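PDB 5BOV: putative epoxide hydrolase protein, which is a putative epoxide hydrolase of the alpha/beta hydrolase fold, possibly with monoacylglycerol lipase activity. Local coordinates for residues 160-165 / 215-220. Numbering follows the deposited sequence.
Sequences FYFATP and SNYRWR
R218 holds the carbonyl of F162 with two nitrogens, side-on. R218 NE donates to F162 O at 2.9 Å, in the carbonyl plane and on a lone pair. R218 NH2 donates to F162 O at 3.1 Å, but less straight and tilted from that plane. The side chain is extended, with chi2 178°, which carries the guanidinium from helix 209-220 across to the turn after F162. A163 O lies over one face of the guanidinium. T164 O lies at its edge, 3.1 Å from R218 NH2. The charged end of R218 thus sits against the turn leading to helix 165-173.

T164 is the N-cap of that next helix. T164 OG1 bonds back to Y161 O at 2.8 Å and is also hydrogen-bonded to G167 N, capping the start of the helix.

On the buried side, F162 and Y217 point the same way, side by side. F162 CD2 meets Y217 CD2 at 3.6 Å. The ring planes make 44°, an oblique pair. Y217 OH bonds to W111 NE1, and N216 ND2 sits over one face of the Y217 ring.

Both rings also reach W40, and Y217 touches what may be the nucleophile elbow after strand 104-108. F162 further meets Y171 of helix 165-173 and F178 of helix 175-186. Helices 157-162 and 209-220 both belong to the helical insertion between strands 127-133 and 247-252, which corresponds to the cap of alpha/beta hydrolases.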
loop_
_atom_site.group_PDB
_atom_site.type_symbol
_atom_site.label_atom_id
_atom_site.label_comp_id
_atom_site.label_asym_id
_atom_site.label_seq_id
_atom_site.Cartn_x
_atom_site.Cartn_y
_atom_site.Cartn_z
ATOM N N PHE A 160 16.351 -2.900 8.734
ATOM C CA PHE A 160 17.791 -3.288 8.936
ATOM C C PHE A 160 17.943 -4.772 9.260
ATOM O O PHE A 160 18.858 -5.439 8.680
ATOM C CB PHE A 160 18.494 -2.451 9.973
ATOM C CG PHE A 160 18.254 -0.974 9.782
ATOM C CD1 PHE A 160 18.851 -0.300 8.728
ATOM C CD2 PHE A 160 17.462 -0.279 10.669
ATOM C CE1 PHE A 160 18.590 1.044 8.498
ATOM C CE2 PHE A 160 17.183 1.057 10.437
ATOM C CZ PHE A 160 17.762 1.718 9.368
ATOM N N TYR A 161 17.028 -5.324 10.056
ATOM C CA TYR A 161 16.979 -6.776 10.214
ATOM C C TYR A 161 16.905 -7.506 8.859
ATOM O O TYR A 161 17.666 -8.419 8.531
ATOM C CB TYR A 161 15.769 -7.124 11.050
ATOM C CG TYR A 161 15.638 -8.577 11.463
ATOM C CD1 TYR A 161 16.656 -9.226 12.197
ATOM C CD2 TYR A 161 14.513 -9.296 11.236
ATOM C CE1 TYR A 161 16.517 -10.539 12.635
ATOM C CE2 TYR A 161 14.354 -10.602 11.676
ATOM C CZ TYR A 161 15.340 -11.239 12.404
ATOM O OH TYR A 161 15.173 -12.547 12.822
ATOM N N PHE A 162 15.959 -7.043 8.012
ATOM C CA PHE A 162 15.704 -7.648 6.692
ATOM C C PHE A 162 16.904 -7.511 5.706
ATOM O O PHE A 162 16.994 -8.213 4.726
ATOM C CB PHE A 162 14.424 -7.103 6.031
ATOM C CG PHE A 162 13.134 -7.410 6.786
ATOM C CD1 PHE A 162 13.009 -8.519 7.608
ATOM C CD2 PHE A 162 12.034 -6.580 6.590
ATOM C CE1 PHE A 162 11.839 -8.718 8.306
ATOM C CE2 PHE A 162 10.850 -6.796 7.265
ATOM C CZ PHE A 162 10.762 -7.896 8.111
ATOM N N ALA A 163 17.842 -6.627 6.014
ATOM C CA ALA A 163 19.017 -6.458 5.181
ATOM C C ALA A 163 20.034 -7.596 5.361
ATOM O O ALA A 163 20.979 -7.642 4.608
ATOM C CB ALA A 163 19.671 -5.131 5.496
ATOM N N THR A 164 19.864 -8.441 6.391
ATOM C CA THR A 164 20.772 -9.515 6.712
ATOM C C THR A 164 20.201 -10.873 6.403
ATOM O O THR A 164 18.974 -11.039 6.383
ATOM C CB THR A 164 21.166 -9.500 8.191
ATOM O OG1 THR A 164 20.062 -9.848 9.006
ATOM C CG2 THR A 164 21.709 -8.112 8.587
ATOM N N PRO A 165 21.054 -11.873 6.132
ATOM C CA PRO A 165 20.535 -13.221 5.943
ATOM C C PRO A 165 19.801 -13.741 7.157
ATOM O O PRO A 165 18.811 -14.422 6.985
ATOM C CB PRO A 165 21.793 -14.050 5.671
ATOM C CG PRO A 165 22.725 -13.091 5.041
ATOM C CD PRO A 165 22.484 -11.774 5.776
ATOM N N SER A 215 13.185 -7.951 -0.472
ATOM C CA SER A 215 13.518 -7.135 -1.621
ATOM C C SER A 215 13.069 -5.670 -1.419
ATOM O O SER A 215 13.819 -4.726 -1.718
ATOM C CB SER A 215 12.929 -7.677 -2.911
ATOM O OG SER A 215 13.174 -6.811 -4.022
ATOM N N ASN A 216 11.821 -5.466 -1.016
ATOM C CA ASN A 216 11.317 -4.111 -0.753
ATOM C C ASN A 216 12.261 -3.307 0.149
ATOM O O ASN A 216 12.621 -2.170 -0.204
ATOM C CB ASN A 216 9.895 -4.166 -0.160
ATOM C CG ASN A 216 9.365 -2.803 0.189
ATOM O OD1 ASN A 216 8.690 -2.157 -0.609
ATOM N ND2 ASN A 216 9.633 -2.353 1.412
ATOM N N TYR A 217 12.648 -3.913 1.285
ATOM C CA TYR A 217 13.467 -3.211 2.274
ATOM C C TYR A 217 14.973 -3.126 1.886
ATOM O O TYR A 217 15.591 -2.072 2.101
ATOM C CB TYR A 217 13.215 -3.744 3.689
ATOM C CG TYR A 217 11.850 -3.377 4.115
ATOM C CD1 TYR A 217 11.494 -2.046 4.364
ATOM C CD2 TYR A 217 10.819 -4.304 4.135
ATOM C CE1 TYR A 217 10.171 -1.676 4.651
ATOM C CE2 TYR A 217 9.532 -3.930 4.488
ATOM C CZ TYR A 217 9.217 -2.616 4.719
ATOM O OH TYR A 217 7.893 -2.263 4.953
ATOM N N ARG A 218 15.473 -4.130 1.164
ATOM C CA ARG A 218 16.823 -4.019 0.651
ATOM C C ARG A 218 16.888 -2.953 -0.436
ATOM O O ARG A 218 17.854 -2.141 -0.472
ATOM C CB ARG A 218 17.367 -5.344 0.189
ATOM C CG ARG A 218 17.645 -6.241 1.371
ATOM C CD ARG A 218 18.136 -7.604 0.926
ATOM N NE ARG A 218 18.235 -8.437 2.149
ATOM C CZ ARG A 218 18.673 -9.673 2.169
ATOM N NH1 ARG A 218 19.057 -10.248 1.021
ATOM N NH2 ARG A 218 18.674 -10.366 3.325
ATOM N N TRP A 219 15.900 -2.889 -1.327
ATOM C CA TRP A 219 15.930 -1.837 -2.327
ATOM C C TRP A 219 15.911 -0.456 -1.688
ATOM O O TRP A 219 16.659 0.413 -2.067
ATOM C CB TRP A 219 14.760 -1.966 -3.351
ATOM C CG TRP A 219 14.868 -0.977 -4.515
ATOM C CD1 TRP A 219 15.363 -1.237 -5.750
ATOM C CD2 TRP A 219 14.440 0.380 -4.542
ATOM N NE1 TRP A 219 15.327 -0.131 -6.522
ATOM C CE2 TRP A 219 14.747 0.882 -5.807
ATOM C CE3 TRP A 219 13.882 1.228 -3.608
ATOM C CZ2 TRP A 219 14.454 2.152 -6.181
ATOM C CZ3 TRP A 219 13.576 2.492 -3.977
ATOM C CH2 TRP A 219 13.863 2.961 -5.247
ATOM N N ARG A 220 15.087 -0.287 -0.652
ATOM C CA ARG A 220 14.889 0.994 -0.037
ATOM C C ARG A 220 16.201 1.528 0.565
ATOM O O ARG A 220 16.420 2.723 0.561
ATOM C CB ARG A 220 13.864 0.837 1.068
ATOM C CG ARG A 220 13.461 2.098 1.740
ATOM C CD ARG A 220 12.363 1.761 2.759
ATOM N NE ARG A 220 12.281 2.857 3.730
ATOM C CZ ARG A 220 11.694 4.009 3.508
ATOM N NH1 ARG A 220 11.073 4.250 2.346
ATOM N NH2 ARG A 220 11.718 4.927 4.463
#